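Local coordinates for protein putative deoxyribonuclease yjjV (Escherichia coli, PDB 1ZZM) that probably hydrolyses ester bonds, as a TatD-type member of the metal-dependent hydrolases that binds two divalent metal ions in a TIM-barrel fold, at residues H9-F14 / I37-E42. Sequence-based numbering, arbitrary orientation.
Sequences HCHFDF and IVPATE. With ZN (zinc ion), chain B.
Pro39 sets its CG over one face of the His9 imidazole, a CH-pi contact 3.8 Å from the ring centroid and displaced toward the rim. The same CG also reaches CE1 of His11, so one proline touches both histidines of the HxH pair, whose NE2 atoms bind the zinc ion together with water 3 and Glu97; Asp207 belongs to the same metal site. At the edge of the His11 ring, in its plane, sits water 1, which accepts from ND1 at 2.8 Å; Thr41 CG2 meets this ring obliquely. Phe14 turns its edge to Thr41, with CZ 3.8 Å from OG1.

Water 1 is gripped three ways: besides the imidazole, it donates to Asp13 OD1 and to the carbonyl O of Pro39. The other carboxylate oxygen, OD2, accepts a hydrogen bond from water 2, which is also hydrogen-bonded to Thr41 OG1. OD2 also forms a salt bridge with Arg48. Asp13 CG lies between its own backbone N and carbonyl carbon (chi1 54°), which swings both oxygens toward these waters.

Nearer the barrel strand, the two segments are joined by Cys10 N and Ile37 O, 3.0 Å apart in a nearly straight bond, and Val38 CA offers a CH to Cys10 O. The two methyls of Val38 lie against Phe12, Cys10 O and Asp13: CG2 packs on Phe12 CB and CG1 lies 3.8 Å from Asp13 OD1. A glycine here would probably open a gap beside Phe12 CB and Cys10 O.

The contact ties the loop after strand 5-7 to the C-terminal end of the neighbouring barrel strand 33-39, where TIM barrels carry their active sites. With NE2 on the metal and ND1 donating to a water held by Asp13, His11 is fixed in rotation, and the water relay to Asp13 may polarise the imidazole slightly, though Arg48 shares that carboxylate.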
loop_
_atom_site.group_PDB
_atom_site.type_symbol
_atom_site.label_atom_id
_atom_site.label_comp_id
_atom_site.label_asym_id
_atom_site.label_seq_id
_atom_site.Cartn_x
_atom_site.Cartn_y
_atom_site.Cartn_z
ATOM N N HIS A 9 4.088 1.212 1.497
ATOM C CA HIS A 9 2.998 0.773 2.375
ATOM C C HIS A 9 3.579 0.288 3.708
ATOM O O HIS A 9 3.987 -0.857 3.837
ATOM C CB HIS A 9 2.249 -0.381 1.689
ATOM C CG HIS A 9 0.920 -0.700 2.304
ATOM N ND1 HIS A 9 -0.277 -0.332 1.731
ATOM C CD2 HIS A 9 0.606 -1.377 3.437
ATOM C CE1 HIS A 9 -1.274 -0.764 2.485
ATOM N NE2 HIS A 9 -0.760 -1.397 3.527
ATOM N N CYS A 10 3.647 1.176 4.687
ATOM C CA CYS A 10 4.150 0.793 5.995
ATOM C C CYS A 10 3.284 1.443 7.059
ATOM O O CYS A 10 3.101 2.668 7.059
ATOM C CB CYS A 10 5.615 1.242 6.158
ATOM S SG CYS A 10 6.286 0.864 7.834
ATOM N N HIS A 11 2.744 0.631 7.975
ATOM C CA HIS A 11 1.890 1.144 9.045
ATOM C C HIS A 11 2.814 1.633 10.153
ATOM O O HIS A 11 2.889 1.066 11.249
ATOM C CB HIS A 11 0.966 0.027 9.528
ATOM C CG HIS A 11 -0.067 -0.354 8.509
ATOM N ND1 HIS A 11 -1.187 0.408 8.282
ATOM C CD2 HIS A 11 -0.087 -1.338 7.580
ATOM C CE1 HIS A 11 -1.855 -0.075 7.252
ATOM N NE2 HIS A 11 -1.204 -1.133 6.803
ATOM N N PHE A 12 3.506 2.710 9.839
ATOM C CA PHE A 12 4.512 3.293 10.725
ATOM C C PHE A 12 3.999 3.950 12.005
ATOM O O PHE A 12 4.807 4.370 12.839
ATOM C CB PHE A 12 5.299 4.308 9.915
ATOM C CG PHE A 12 6.683 4.579 10.438
ATOM C CD1 PHE A 12 7.693 3.652 10.260
ATOM C CD2 PHE A 12 6.974 5.789 11.079
ATOM C CE1 PHE A 12 8.998 3.910 10.714
ATOM C CE2 PHE A 12 8.276 6.067 11.542
ATOM C CZ PHE A 12 9.284 5.131 11.363
ATOM N N ASP A 13 2.680 4.058 12.163
ATOM C CA ASP A 13 2.100 4.653 13.364
ATOM C C ASP A 13 1.774 3.578 14.407
ATOM O O ASP A 13 1.274 3.881 15.489
ATOM C CB ASP A 13 0.829 5.459 13.034
ATOM C CG ASP A 13 -0.210 4.653 12.269
ATOM O OD1 ASP A 13 0.154 3.910 11.335
ATOM O OD2 ASP A 13 -1.399 4.800 12.606
ATOM N N PHE A 14 2.039 2.328 14.064
ATOM C CA PHE A 14 1.821 1.220 14.998
ATOM C C PHE A 14 3.152 0.725 15.570
ATOM O O PHE A 14 4.229 1.066 15.066
ATOM C CB PHE A 14 1.188 0.030 14.280
ATOM C CG PHE A 14 -0.276 0.188 13.982
ATOM C CD1 PHE A 14 -0.714 0.984 12.913
ATOM C CD2 PHE A 14 -1.226 -0.452 14.779
ATOM C CE1 PHE A 14 -2.100 1.143 12.650
ATOM C CE2 PHE A 14 -2.595 -0.303 14.525
ATOM C CZ PHE A 14 -3.040 0.496 13.462
ATOM N N ILE A 37 5.428 5.530 2.709
ATOM C CA ILE A 37 4.044 6.010 2.656
ATOM C C ILE A 37 3.277 5.257 3.749
ATOM O O ILE A 37 3.324 4.001 3.793
ATOM C CB ILE A 37 3.397 5.703 1.291
ATOM C CG1 ILE A 37 4.117 6.483 0.179
ATOM C CG2 ILE A 37 1.937 6.101 1.296
ATOM C CD1 ILE A 37 5.545 6.085 -0.020
ATOM N N VAL A 38 2.605 6.025 4.608
ATOM C CA VAL A 38 1.861 5.516 5.772
ATOM C C VAL A 38 0.356 5.626 5.559
ATOM O O VAL A 38 -0.210 6.712 5.621
ATOM C CB VAL A 38 2.216 6.347 7.050
ATOM C CG1 VAL A 38 1.555 5.741 8.282
ATOM C CG2 VAL A 38 3.738 6.429 7.220
ATOM N N PRO A 39 -0.310 4.501 5.273
ATOM C CA PRO A 39 -1.758 4.563 5.064
ATOM C C PRO A 39 -2.506 4.397 6.379
ATOM O O PRO A 39 -2.154 3.525 7.194
ATOM C CB PRO A 39 -2.012 3.428 4.086
ATOM C CG PRO A 39 -0.959 2.422 4.406
ATOM C CD PRO A 39 0.233 3.170 4.951
ATOM N N ALA A 40 -3.525 5.220 6.615
ATOM C CA ALA A 40 -4.260 5.093 7.889
ATOM C C ALA A 40 -5.201 3.899 7.833
ATOM O O ALA A 40 -5.444 3.343 6.755
ATOM C CB ALA A 40 -5.040 6.338 8.174
ATOM N N THR A 41 -5.733 3.518 8.999
ATOM C CA THR A 41 -6.659 2.390 9.118
ATOM C C THR A 41 -8.043 2.779 9.603
ATOM O O THR A 41 -9.020 2.059 9.377
ATOM C CB THR A 41 -6.118 1.353 10.109
ATOM O OG1 THR A 41 -5.859 2.004 11.374
ATOM C CG2 THR A 41 -4.793 0.705 9.552
ATOM N N GLU A 42 -8.136 3.928 10.259
ATOM C CA GLU A 42 -9.404 4.372 10.823
ATOM C C GLU A 42 -9.305 5.818 11.233
ATOM O O GLU A 42 -8.211 6.304 11.504
ATOM C CB GLU A 42 -9.780 3.522 12.053
ATOM C CG GLU A 42 -8.830 3.705 13.253
ATOM C CD GLU A 42 -9.302 2.914 14.481
ATOM O OE1 GLU A 42 -10.353 3.266 15.069
ATOM O OE2 GLU A 42 -8.633 1.928 14.831
HETATM ZN ZN ZN B . -1.768 -2.168 5.184
HETATM O O HOH W 1 -1.536 2.733 9.754
HETATM O O HOH W 2 -3.622 4.115 11.105
HETATM O O HOH W 3 -2.894 -3.824 5.477
#